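Local coordinates for protein superoxide dismutase [Mn], mitochondrial (Saccharomyces cerevisiae, PDB 3RN4) that disproportionates superoxide radicals into hydrogen peroxide and dioxygen in mitochondria, with one metal ion per subunit, here iron in place of the native manganese, at residues I175-H180 with D192-I197; G28-L33 with Y183-N188. All coordinates share one frame; numbering follows the deposited sequence.

Contact 1. Residues I175-H180 with D192-I197. With FE (Fe (III) ion), chain B.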
loop_
_atom_site.group_PDB
_atom_site.type_symbol
_atom_site.label_atom_id
_atom_site.label_comp_id
_atom_site.label_asym_id
_atom_site.label_seq_id
_atom_site.Cartn_x
_atom_site.Cartn_y
_atom_site.Cartn_z
ATOM N N ILE A 175 16.936 10.148 -7.333
ATOM C CA ILE A 175 17.518 9.189 -8.266
ATOM C C ILE A 175 16.422 8.242 -8.730
ATOM O O ILE A 175 15.780 7.580 -7.907
ATOM C CB ILE A 175 18.655 8.342 -7.647
ATOM C CG1 ILE A 175 19.770 9.229 -7.038
ATOM C CG2 ILE A 175 19.217 7.374 -8.692
ATOM C CD1 ILE A 175 20.540 10.019 -8.061
ATOM N N ASP A 176 16.216 8.185 -10.050
ATOM C CA ASP A 176 15.133 7.395 -10.650
ATOM C C ASP A 176 15.553 5.935 -10.715
ATOM O O ASP A 176 16.592 5.616 -11.273
ATOM C CB ASP A 176 14.852 7.961 -12.064
ATOM C CG ASP A 176 13.572 7.464 -12.667
ATOM O OD1 ASP A 176 13.221 7.980 -13.764
ATOM O OD2 ASP A 176 12.909 6.587 -12.065
ATOM N N ALA A 177 14.725 5.052 -10.151
ATOM C CA ALA A 177 14.990 3.612 -10.182
ATOM C C ALA A 177 14.007 2.867 -11.080
ATOM O O ALA A 177 14.052 1.628 -11.148
ATOM C CB ALA A 177 14.948 3.016 -8.746
ATOM N N TRP A 178 13.148 3.582 -11.802
ATOM C CA TRP A 178 12.302 2.889 -12.783
ATOM C C TRP A 178 13.195 2.244 -13.828
ATOM O O TRP A 178 14.240 2.788 -14.201
ATOM C CB TRP A 178 11.360 3.858 -13.507
ATOM C CG TRP A 178 10.164 4.248 -12.721
ATOM C CD1 TRP A 178 10.135 4.852 -11.493
ATOM C CD2 TRP A 178 8.809 4.096 -13.135
ATOM N NE1 TRP A 178 8.818 5.089 -11.117
ATOM C CE2 TRP A 178 7.993 4.639 -12.120
ATOM C CE3 TRP A 178 8.200 3.553 -14.288
ATOM C CZ2 TRP A 178 6.583 4.627 -12.198
ATOM C CZ3 TRP A 178 6.809 3.544 -14.366
ATOM C CH2 TRP A 178 6.019 4.078 -13.336
ATOM N N GLU A 179 12.782 1.093 -14.358
ATOM C CA GLU A 179 13.610 0.471 -15.369
ATOM C C GLU A 179 13.883 1.340 -16.604
ATOM O O GLU A 179 14.992 1.284 -17.160
ATOM C CB GLU A 179 13.076 -0.938 -15.732
ATOM C CG GLU A 179 13.081 -1.873 -14.496
ATOM C CD GLU A 179 12.523 -3.257 -14.832
ATOM O OE1 GLU A 179 11.432 -3.306 -15.442
ATOM O OE2 GLU A 179 13.179 -4.277 -14.517
ATOM N N HIS A 180 12.919 2.172 -17.020
ATOM C CA HIS A 180 13.151 3.042 -18.187
ATOM C C HIS A 180 14.326 4.005 -17.983
ATOM O O HIS A 180 14.843 4.575 -18.936
ATOM C CB HIS A 180 11.878 3.806 -18.592
ATOM C CG HIS A 180 11.417 4.823 -17.590
ATOM N ND1 HIS A 180 10.192 4.747 -16.967
ATOM C CD2 HIS A 180 12.013 5.948 -17.107
ATOM C CE1 HIS A 180 10.039 5.779 -16.154
ATOM N NE2 HIS A 180 11.126 6.521 -16.221
ATOM N N ASP A 192 24.897 -1.410 -11.679
ATOM C CA ASP A 192 25.903 -0.676 -12.457
ATOM C C ASP A 192 25.447 0.757 -12.749
ATOM O O ASP A 192 26.265 1.697 -12.780
ATOM C CB ASP A 192 26.239 -1.399 -13.773
ATOM C CG ASP A 192 27.000 -2.692 -13.551
ATOM O OD1 ASP A 192 27.354 -2.982 -12.396
ATOM O OD2 ASP A 192 27.215 -3.442 -14.522
ATOM N N TYR A 193 24.145 0.917 -13.004
ATOM C CA TYR A 193 23.554 2.216 -13.201
ATOM C C TYR A 193 23.618 3.027 -11.915
ATOM O O TYR A 193 24.005 4.210 -11.935
ATOM C CB TYR A 193 22.087 2.076 -13.666
ATOM C CG TYR A 193 21.207 3.293 -13.484
ATOM C CD1 TYR A 193 21.402 4.448 -14.238
ATOM C CD2 TYR A 193 20.120 3.253 -12.623
ATOM C CE1 TYR A 193 20.561 5.563 -14.076
ATOM C CE2 TYR A 193 19.271 4.344 -12.459
ATOM C CZ TYR A 193 19.497 5.508 -13.191
ATOM O OH TYR A 193 18.644 6.578 -13.036
ATOM N N PHE A 194 23.239 2.413 -10.797
ATOM C CA PHE A 194 23.252 3.158 -9.529
ATOM C C PHE A 194 24.679 3.601 -9.219
ATOM O O PHE A 194 24.888 4.690 -8.722
ATOM C CB PHE A 194 22.701 2.330 -8.365
ATOM C CG PHE A 194 21.288 1.848 -8.577
ATOM C CD1 PHE A 194 20.372 2.627 -9.266
ATOM C CD2 PHE A 194 20.886 0.599 -8.098
ATOM C CE1 PHE A 194 19.060 2.179 -9.465
ATOM C CE2 PHE A 194 19.574 0.143 -8.302
ATOM C CZ PHE A 194 18.676 0.934 -8.976
ATOM N N LYS A 195 25.649 2.750 -9.517
ATOM C CA LYS A 195 27.048 3.116 -9.303
ATOM C C LYS A 195 27.457 4.276 -10.206
ATOM O O LYS A 195 28.060 5.263 -9.746
ATOM C CB LYS A 195 27.950 1.913 -9.544
ATOM C CG LYS A 195 29.447 2.182 -9.287
ATOM C CD LYS A 195 30.272 0.904 -9.427
ATOM C CE LYS A 195 31.739 1.164 -9.064
ATOM N NZ LYS A 195 32.667 0.401 -9.945
ATOM N N ALA A 196 27.109 4.185 -11.485
ATOM C CA ALA A 196 27.567 5.180 -12.470
ATOM C C ALA A 196 26.978 6.578 -12.309
ATOM O O ALA A 196 27.631 7.578 -12.618
ATOM C CB ALA A 196 27.302 4.669 -13.891
ATOM N N ILE A 197 25.739 6.666 -11.843
ATOM C CA ILE A 197 25.032 7.932 -11.927
ATOM C C ILE A 197 25.676 9.030 -11.069
ATOM O O ILE A 197 25.504 10.219 -11.363
ATOM C CB ILE A 197 23.532 7.793 -11.602
ATOM C CG1 ILE A 197 22.778 9.064 -12.025
ATOM C CG2 ILE A 197 23.326 7.519 -10.111
ATOM C CD1 ILE A 197 21.241 8.945 -12.019
HETATM FE FE FE B . 11.630 8.128 -14.878
HETATM O O HOH W 1 10.351 7.345 -13.362
#
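Ile175, Tyr193 and Ile197 supply most of the surface buried where the end of a strand meets a helix. The two isoleucines reach toward each other tip to tip, CD1 of Ile175 lying 4.2 Å from CD1 of Ile197. CG1 of Ile197 stands opposite its backbone N (chi1 -167°) and the chain runs on extended, which carries that methyl across to the strand. Beside this apolar pair, the hydroxyl OH of Tyr193 donates a hydrogen bond of 2.9 Å to the backbone O of Asp176. The donor lies in the carbonyl plane, on a lone pair, with a C=O...donor angle of 143°; the same oxygen sits at the ring's edge, 3.2 Å from CE2 of Tyr193. A phenylalanine in place of Tyr193 would probably leave this buried carbonyl without its donor and the strand end less firmly held. Tyr193 is thus a second-shell residue: its single bond holds the backbone of Asp176, whose OD1 binds the iron at 1.9 Å. OD2 of Asp176 accepts from N of Trp178 at 3.0 Å, the N-H coming from above the carboxylate plane, which closes an Asx turn. His180, His34 and His89 complete the protein ligands, with a water as the fifth. Strand 169-176 pairs with strand 140-147 through Ile175 and Ala142, while Leu133 of helix 122-134 packs on Ile175 and Phe194, and Phe92 of helix 66-94 covers Tyr193 and Ile197.

Contact 2. Residues G28-L33 with Y183-N188; sequences GQINEL and YLQYQN
With CG turned opposite the carbonyl carbon (chi1 -72°) and CD1 carried on in the extended direction, Leu184 thrusts one methyl at helix 28-62, where Gln29 and Leu33 receive it. Gln29 has CG opposite its backbone N (chi1 180°) and stays extended, reaching out over Leu184, and the two chains cross at about a right angle: CD of Gln29 lies 3.6 Å from CD1 of Leu184. Leu33, one helical turn further on, also crosses at about a right angle, and its CD1 approaches CD1 of Leu184 to 3.4 Å, tighter than usual carbon contact. Ile30 lies on the same helical face but packs differently, sliding past Leu184 in the opposite direction with CG1 of Ile30 3.9 Å from CB of Leu184. Its terminal methyl continues to the next residue, CD1 of Ile30 standing 3.7 Å from CB of Gln185. Gln29, Ile30 and Leu33 thus form the contacting face of a helix, and the contact is an interdomain one: the first long helix of the alpha-hairpin domain meets a short helix of the C-terminal domain, in the two-domain fold of the iron/manganese superoxide dismutases. No hydrogen bond joins the two segments, and the contact is mainly van der Waals packing of side chains. The amide of Gln185 is engaged elsewhere, its NE2 bonded to the backbone O of Pro24. Just past helix 183-186, Gln187 leaves helical geometry with a positive phi (48°). Where the second subunit comes in, Tyr183 OH is hydrogen-bonded to His38 NE2 of that subunit, and its Asn188 packs on Leu33.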
loop_
_atom_site.group_PDB
_atom_site.type_symbol
_atom_site.label_atom_id
_atom_site.label_comp_id
_atom_site.label_asym_id
_atom_site.label_seq_id
_atom_site.Cartn_x
_atom_site.Cartn_y
_atom_site.Cartn_z
ATOM N N GLY A 28 22.457 9.107 -24.314
ATOM C CA GLY A 28 21.581 10.046 -24.955
ATOM C C GLY A 28 20.273 9.408 -25.373
ATOM O O GLY A 28 19.246 10.047 -25.362
ATOM N N GLN A 29 20.318 8.135 -25.749
ATOM C CA GLN A 29 19.099 7.439 -26.151
ATOM C C GLN A 29 18.100 7.399 -24.997
ATOM O O GLN A 29 16.906 7.656 -25.165
ATOM C CB GLN A 29 19.440 6.016 -26.588
ATOM C CG GLN A 29 18.206 5.219 -27.021
ATOM C CD GLN A 29 18.565 3.792 -27.374
ATOM O OE1 GLN A 29 19.467 3.198 -26.777
ATOM N NE2 GLN A 29 17.869 3.239 -28.352
ATOM N N ILE A 30 18.596 7.062 -23.815
ATOM C CA ILE A 30 17.741 7.036 -22.626
ATOM C C ILE A 30 17.197 8.445 -22.318
ATOM O O ILE A 30 15.999 8.632 -22.123
ATOM C CB ILE A 30 18.496 6.464 -21.429
ATOM C CG1 ILE A 30 18.673 4.939 -21.594
ATOM C CG2 ILE A 30 17.781 6.825 -20.120
ATOM C CD1 ILE A 30 19.604 4.290 -20.534
ATOM N N ASN A 31 18.068 9.444 -22.301
ATOM C CA ASN A 31 17.601 10.777 -21.915
ATOM C C ASN A 31 16.535 11.287 -22.876
ATOM O O ASN A 31 15.565 11.910 -22.470
ATOM C CB ASN A 31 18.762 11.762 -21.803
ATOM C CG ASN A 31 19.561 11.574 -20.515
ATOM O OD1 ASN A 31 19.032 11.063 -19.522
ATOM N ND2 ASN A 31 20.825 11.988 -20.523
ATOM N N GLU A 32 16.713 10.994 -24.159
ATOM C CA GLU A 32 15.735 11.444 -25.142
ATOM C C GLU A 32 14.341 10.872 -24.869
ATOM O O GLU A 32 13.340 11.597 -24.833
ATOM C CB GLU A 32 16.189 11.125 -26.580
ATOM C CG GLU A 32 15.080 11.459 -27.580
ATOM C CD GLU A 32 15.578 11.562 -29.027
ATOM O OE1 GLU A 32 14.874 12.205 -29.837
ATOM O OE2 GLU A 32 16.658 11.016 -29.344
ATOM N N LEU A 33 14.264 9.561 -24.670
ATOM C CA LEU A 33 12.989 8.923 -24.354
ATOM C C LEU A 33 12.437 9.359 -23.001
ATOM O O LEU A 33 11.253 9.603 -22.847
ATOM C CB LEU A 33 13.176 7.405 -24.341
ATOM C CG LEU A 33 13.355 6.785 -25.712
ATOM C CD1 LEU A 33 14.105 5.449 -25.583
ATOM C CD2 LEU A 33 11.983 6.629 -26.381
ATOM N N TYR A 183 17.372 0.836 -18.628
ATOM C CA TYR A 183 17.332 -0.497 -19.229
ATOM C C TYR A 183 18.015 -0.577 -20.607
ATOM O O TYR A 183 18.702 -1.548 -20.917
ATOM C CB TYR A 183 15.902 -1.022 -19.314
ATOM C CG TYR A 183 15.911 -2.512 -19.224
ATOM C CD1 TYR A 183 15.913 -3.147 -17.988
ATOM C CD2 TYR A 183 15.986 -3.278 -20.370
ATOM C CE1 TYR A 183 15.946 -4.546 -17.902
ATOM C CE2 TYR A 183 16.029 -4.658 -20.300
ATOM C CZ TYR A 183 16.003 -5.275 -19.076
ATOM O OH TYR A 183 16.065 -6.634 -19.036
ATOM N N LEU A 184 17.859 0.458 -21.419
ATOM C CA LEU A 184 18.448 0.401 -22.764
ATOM C C LEU A 184 19.964 0.266 -22.724
ATOM O O LEU A 184 20.574 -0.342 -23.619
ATOM C CB LEU A 184 18.046 1.623 -23.574
ATOM C CG LEU A 184 16.580 1.655 -24.027
ATOM C CD1 LEU A 184 16.292 2.961 -24.751
ATOM C CD2 LEU A 184 16.306 0.500 -24.951
ATOM N N GLN A 185 20.580 0.807 -21.674
ATOM C CA GLN A 185 22.040 0.780 -21.551
ATOM C C GLN A 185 22.567 -0.360 -20.680
ATOM O O GLN A 185 23.539 -1.030 -21.051
ATOM C CB GLN A 185 22.579 2.130 -21.023
ATOM C CG GLN A 185 24.131 2.107 -20.816
ATOM C CD GLN A 185 24.721 3.469 -20.427
ATOM O OE1 GLN A 185 24.053 4.471 -20.509
ATOM N NE2 GLN A 185 25.981 3.481 -19.996
ATOM N N TYR A 186 21.918 -0.591 -19.540
ATOM C CA TYR A 186 22.428 -1.494 -18.518
ATOM C C TYR A 186 21.613 -2.778 -18.451
ATOM O O TYR A 186 22.013 -3.726 -17.785
ATOM C CB TYR A 186 22.363 -0.813 -17.149
ATOM C CG TYR A 186 23.318 0.364 -17.016
ATOM C CD1 TYR A 186 24.619 0.171 -16.587
ATOM C CD2 TYR A 186 22.902 1.657 -17.321
ATOM C CE1 TYR A 186 25.513 1.251 -16.492
ATOM C CE2 TYR A 186 23.772 2.751 -17.210
ATOM C CZ TYR A 186 25.071 2.527 -16.793
ATOM O OH TYR A 186 25.945 3.589 -16.689
ATOM N N GLN A 187 20.463 -2.784 -19.114
ATOM C CA GLN A 187 19.511 -3.896 -18.997
ATOM C C GLN A 187 19.273 -4.253 -17.532
ATOM O O GLN A 187 18.972 -3.370 -16.743
ATOM C CB GLN A 187 19.980 -5.095 -19.819
ATOM C CG GLN A 187 20.044 -4.798 -21.301
ATOM C CD GLN A 187 21.329 -4.128 -21.680
ATOM O OE1 GLN A 187 22.416 -4.603 -21.330
ATOM N NE2 GLN A 187 21.227 -3.002 -22.397
ATOM N N ASN A 188 19.401 -5.530 -17.164
ATOM C CA ASN A 188 19.125 -5.961 -15.795
ATOM C C ASN A 188 20.135 -5.465 -14.759
ATOM O O ASN A 188 19.880 -5.552 -13.560
ATOM C CB ASN A 188 19.103 -7.488 -15.719
ATOM C CG ASN A 188 20.421 -8.089 -16.143
ATOM O OD1 ASN A 188 20.806 -8.010 -17.325
ATOM N ND2 ASN A 188 21.162 -8.639 -15.172
#

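The two contacts lie close together, their centres about 10 Å apart on the same side of the chain's centre. Their segments alternate in sequence: 28-33 comes first, then 175-180, 183-188 and 192-197, running from strand 169-176 through helix 183-186 to helix 190-197. Contact 1 stays within the C-terminal domain and holds two iron ligands; the other two, His34 and His89, belong to the alpha-hairpin domain, which contact 2 ties to the C-terminal one. Tyr186, of segment 183-188, packs against contact 1, its OH 3.3 Å from CB of Ala196. Both contacts touch the second subunit, and N of His180 hydrogen-bonds to Glu179 of that chain, so the metal site probably lies close to the subunit interface.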